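PDB 3OT1: 4-methyl-5(B-hydroxyethyl)-thiazole monophosphate biosynthesis enzyme from Vibrio cholerae O1 biovar El Tor, which is of unknown function but belongs to the DJ-1/PfpI family, whose members share a fold with class I glutamine amidotransferases. Local coordinates for residues 147-152 / 158-163; 169-174 / 198-203. All coordinates share one frame; numbering follows the deposited sequence. Where two conformers were deposited one is given.

Overall arrangement
The two contacts are neighbours in an alpha/beta fold of the DJ-1 superfamily: contact 1 in the edge of the sheet, contact 2 among the helices packed on it, centres about 11 Å apart. Contact 1 comes first along the chain and closes a beta hairpin, strands 149-152 and 157-160, at one margin of the mixed sheet. The chain then runs directly into helix 166-178, which contributes 169-174 to contact 2 and meets helix 194-201 and the residues just after it. The two sites touch: L158 CD2 packs on M173 CG at 3.4 Å, and S160 and F169 also meet. Helix 166-178 is therefore shared ground, linking the hairpin on the sheet to the C-terminal part of the chain.

Contact 1 of 2, residues 147-152 / 158-163; sequences QRVCYY and LTSQGP
Residues 149-152 and 158-160 pair as the antiparallel arms of a beta hairpin at the margin of the mixed sheet; strand 157-160 is bonded on its other flank to strand 106-110, while 149-152 is the outermost strand within the chain. C150 and T159 form the hydrogen-bonded pair. C150 N reaches T159 O at 2.8 Å, and T159 N returns an almost straight bond (170°) to C150 O, lying in the plane of that carbonyl. A water 2.8 Å from T159 OG1 also lies near C150 O, and T159 OG1 is bonded to T130 N as well, so a small, polar threonine suits this buried place. V149, Y151, L158 and S160 point to the opposite face, which packs against helix 166-178. There V149 CG1 meets L158 CD1 at 3.6 Å, the two branched side chains crossing obliquely, and L158 CD1 also lies 3.9 Å from Y151 CB. At the end of the pairing, beyond the C150-T159 backbone bonds, side chains supply the cross-strand links. S160 OG, anti to the backbone N (chi1 -171°), donates to R148 O at 2.7 Å and is also bonded to T165 OG1. Q161 stretches its chain so that NE2 meets Q147 O at 3.0 Å from above the carbonyl plane, a bent bond of 144°. R148 itself turns elsewhere: its guanidinium forms a salt bridge with E168 and bonds to the backbone of another chain of the assembly. V149, Y151 and L158 thus give apolar packing on the helix-facing side, where S160 adds a polar link. Short serine serves the near carbonyl of R148 and the longer, extended glutamine spans to that of Q147, satisfying both oxygens just ahead of the outer strand.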
# COMPACT_ATOMS: atom_id res chain seq x y z
N GLN A 147 4.60 19.29 6.78
CA GLN A 147 4.07 18.19 7.57
C GLN A 147 3.86 16.97 6.69
O GLN A 147 3.49 17.09 5.52
CB GLN A 147 2.72 18.54 8.16
CG GLN A 147 2.71 19.67 9.14
CD GLN A 147 1.34 20.26 9.21
OE1 GLN A 147 0.94 21.05 8.35
NE2 GLN A 147 0.58 19.81 10.17
N ARG A 148 4.08 15.80 7.26
CA ARG A 148 3.77 14.55 6.56
C ARG A 148 2.29 14.48 6.21
O ARG A 148 1.96 13.99 5.11
CB ARG A 148 4.19 13.34 7.41
CG ARG A 148 5.69 13.22 7.60
CD ARG A 148 6.07 12.12 8.54
NE ARG A 148 5.80 10.80 7.99
CZ ARG A 148 6.58 10.16 7.12
NH1 ARG A 148 7.72 10.69 6.70
NH2 ARG A 148 6.21 8.96 6.72
N VAL A 149 1.42 14.95 7.10
CA VAL A 149 -0.02 15.07 6.88
C VAL A 149 -0.43 16.48 7.34
O VAL A 149 -0.16 16.86 8.47
CB VAL A 149 -0.80 14.01 7.68
CG1 VAL A 149 -2.30 14.15 7.49
CG2 VAL A 149 -0.36 12.59 7.31
N CYS A 150 -1.04 17.23 6.43
CA CYS A 150 -1.46 18.59 6.67
C CYS A 150 -2.99 18.72 6.56
O CYS A 150 -3.56 18.44 5.49
CB CYS A 150 -0.80 19.52 5.66
SG CYS A 150 -1.37 21.25 5.73
N TYR A 151 -3.66 19.15 7.62
CA TYR A 151 -5.07 19.46 7.59
C TYR A 151 -5.28 20.96 7.65
O TYR A 151 -4.71 21.64 8.51
CB TYR A 151 -5.80 18.78 8.76
CG TYR A 151 -7.29 19.05 8.72
CD1 TYR A 151 -8.03 18.75 7.58
CD2 TYR A 151 -7.97 19.60 9.80
CE1 TYR A 151 -9.39 18.98 7.50
CE2 TYR A 151 -9.35 19.81 9.73
CZ TYR A 151 -10.04 19.50 8.57
OH TYR A 151 -11.39 19.73 8.43
N TYR A 152 -6.06 21.47 6.70
CA TYR A 152 -6.43 22.88 6.64
C TYR A 152 -7.95 22.98 6.79
O TYR A 152 -8.72 22.77 5.85
CB TYR A 152 -5.94 23.51 5.33
CG TYR A 152 -6.17 24.98 5.26
CD1 TYR A 152 -5.46 25.84 6.08
CD2 TYR A 152 -7.11 25.52 4.39
CE1 TYR A 152 -5.67 27.22 6.03
CE2 TYR A 152 -7.30 26.88 4.33
CZ TYR A 152 -6.59 27.72 5.15
OH TYR A 152 -6.82 29.08 5.07
N LEU A 158 -7.34 17.97 3.36
CA LEU A 158 -6.29 17.15 3.95
C LEU A 158 -5.30 16.81 2.85
O LEU A 158 -5.71 16.27 1.81
CB LEU A 158 -6.89 15.86 4.51
CG LEU A 158 -5.90 14.94 5.24
CD1 LEU A 158 -5.43 15.58 6.57
CD2 LEU A 158 -6.53 13.57 5.46
N THR A 159 -4.02 17.09 3.06
CA THR A 159 -3.02 16.71 2.10
C THR A 159 -1.87 15.95 2.75
O THR A 159 -1.67 15.99 3.96
CB THR A 159 -2.49 17.92 1.31
OG1 THR A 159 -2.00 18.91 2.22
CG2 THR A 159 -3.55 18.48 0.40
N SER A 160 -1.14 15.21 1.92
CA SER A 160 -0.03 14.41 2.42
C SER A 160 0.99 14.20 1.31
O SER A 160 0.76 14.57 0.17
CB SER A 160 -0.56 13.12 3.02
OG SER A 160 0.39 12.35 3.72
N GLN A 161 2.12 13.61 1.64
CA GLN A 161 3.32 13.68 0.79
C GLN A 161 3.61 12.52 -0.16
O GLN A 161 4.06 12.77 -1.26
CB GLN A 161 4.55 13.91 1.67
CG GLN A 161 4.50 15.24 2.43
CD GLN A 161 5.84 15.62 2.98
OE1 GLN A 161 6.88 15.05 2.62
NE2 GLN A 161 5.86 16.64 3.82
N GLY A 162 3.44 11.26 0.22
CA GLY A 162 3.94 10.21 -0.65
C GLY A 162 3.59 8.83 -0.18
O GLY A 162 2.85 8.63 0.78
N PRO A 163 4.16 7.83 -0.85
CA PRO A 163 3.86 6.45 -0.52
C PRO A 163 4.04 6.16 0.98
O PRO A 163 3.22 5.49 1.59
CB PRO A 163 4.84 5.67 -1.40
CG PRO A 163 5.02 6.52 -2.60
CD PRO A 163 5.03 7.92 -2.05
O HOH W 1 -3.92 20.61 3.31

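Contact 2 of 2, residues 169-174 / 198-203; sequences FALAMI and TELSGF
F203 N donates to L200 O at 3.0 Å, a three-residue turn that brings together the two side chains with which 198-203 meets helix 166-178. No hydrogen bond crosses between the segments; the join is apolar. L200 sends CD1 against L171, where it lies 3.8 Å from CB and just as close to the backbone O, while CD2 approaches the same CB from further off. Leucine suits the spot because its forked end can straddle one beta carbon, and L171 and L200 both also touch A187 of helix 180-187. One residue along, A172 sets its methyl over a face of the F203 ring in a CH-pi contact. CB stands 4.0 Å from the ring centroid and only 20° off the normal, displaced toward the rim, with CE2 the nearest ring atom. Holding CG anti to the backbone N (chi1 178°) lets the ring extend toward the helix, and the short alanine lets so broad a group come close to the helix backbone. Helix 166-178, whose F169 and M173 rest on the central sheet, packs here against the last turn of helix 194-201 and the residue F203 that follows it, in the helical layer of an alpha/beta fold.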
# COMPACT_ATOMS: atom_id res chain seq x y z
N PHE A 169 -1.92 9.26 6.32
CA PHE A 169 -2.94 10.07 5.65
C PHE A 169 -4.31 9.42 5.76
O PHE A 169 -5.30 10.09 6.11
CB PHE A 169 -2.48 10.23 4.20
CG PHE A 169 -3.50 10.76 3.22
CD1 PHE A 169 -3.85 12.10 3.19
CD2 PHE A 169 -3.98 9.95 2.22
CE1 PHE A 169 -4.66 12.58 2.20
CE2 PHE A 169 -4.83 10.43 1.25
CZ PHE A 169 -5.17 11.75 1.25
N ALA A 170 -4.42 8.14 5.39
CA ALA A 170 -5.70 7.45 5.44
C ALA A 170 -6.25 7.38 6.88
O ALA A 170 -7.45 7.56 7.10
CB ALA A 170 -5.58 6.07 4.83
N LEU A 171 -5.38 7.13 7.85
CA LEU A 171 -5.79 7.11 9.25
C LEU A 171 -6.25 8.49 9.71
O LEU A 171 -7.22 8.58 10.47
CB LEU A 171 -4.67 6.56 10.12
CG LEU A 171 -4.41 5.06 9.90
CD1 LEU A 171 -3.04 4.67 10.47
CD2 LEU A 171 -5.53 4.17 10.44
N ALA A 172 -5.58 9.55 9.26
CA ALA A 172 -6.03 10.91 9.58
C ALA A 172 -7.41 11.19 8.99
O ALA A 172 -8.24 11.84 9.62
CB ALA A 172 -5.02 11.92 9.04
N MSE A 173 -7.66 10.69 7.78
CA MSE A 173 -8.99 10.80 7.19
C MSE A 173 -10.04 10.17 8.09
O MSE A 173 -11.09 10.75 8.33
CB MSE A 173 -9.07 10.12 5.83
CG MSE A 173 -8.41 10.80 4.66
SE MSE A 173 -8.75 9.91 3.00
CE MSE A 173 -10.34 10.21 3.15
N ILE A 174 -9.77 8.98 8.58
CA ILE A 174 -10.69 8.32 9.50
C ILE A 174 -10.91 9.16 10.75
O ILE A 174 -12.05 9.32 11.20
CB ILE A 174 -10.21 6.91 9.87
CG1 ILE A 174 -10.19 5.99 8.65
CG2 ILE A 174 -11.10 6.29 10.96
CD1 ILE A 174 -9.27 4.77 8.83
N THR A 198 1.78 7.27 17.57
CA THR A 198 1.69 8.41 18.48
C THR A 198 1.10 9.67 17.84
O THR A 198 0.27 10.37 18.43
CB THR A 198 3.09 8.69 19.02
OG1 THR A 198 3.48 7.59 19.84
CG2 THR A 198 3.13 9.97 19.80
N GLU A 199 1.51 9.93 16.62
CA GLU A 199 1.06 11.11 15.93
C GLU A 199 -0.39 11.00 15.50
O GLU A 199 -1.09 12.00 15.46
CB GLU A 199 1.99 11.40 14.77
CG GLU A 199 3.35 11.81 15.30
CD GLU A 199 4.33 12.21 14.25
OE1 GLU A 199 4.03 12.16 13.02
OE2 GLU A 199 5.44 12.55 14.67
N LEU A 200 -0.86 9.81 15.19
CA LEU A 200 -2.27 9.62 14.92
C LEU A 200 -3.09 9.91 16.18
O LEU A 200 -4.09 10.64 16.12
CB LEU A 200 -2.55 8.21 14.47
CG LEU A 200 -4.06 7.97 14.37
CD1 LEU A 200 -4.66 8.80 13.21
CD2 LEU A 200 -4.28 6.53 14.25
N SER A 201 -2.68 9.36 17.31
CA SER A 201 -3.45 9.52 18.54
C SER A 201 -3.54 10.98 18.95
O SER A 201 -4.53 11.41 19.54
CB SER A 201 -2.86 8.65 19.65
OG SER A 201 -3.08 7.29 19.32
N GLY A 202 -2.53 11.78 18.58
CA GLY A 202 -2.56 13.21 18.89
C GLY A 202 -3.11 14.11 17.81
O GLY A 202 -3.17 15.33 17.98
N PHE A 203 -3.53 13.52 16.69
CA PHE A 203 -3.85 14.30 15.48
C PHE A 203 -5.02 15.26 15.69
O PHE A 203 -4.94 16.42 15.31
CB PHE A 203 -4.14 13.37 14.30
CG PHE A 203 -4.52 14.10 13.05
CD1 PHE A 203 -3.62 14.91 12.38
CD2 PHE A 203 -5.80 14.01 12.55
CE1 PHE A 203 -4.00 15.58 11.24
CE2 PHE A 203 -6.16 14.69 11.42
CZ PHE A 203 -5.26 15.46 10.78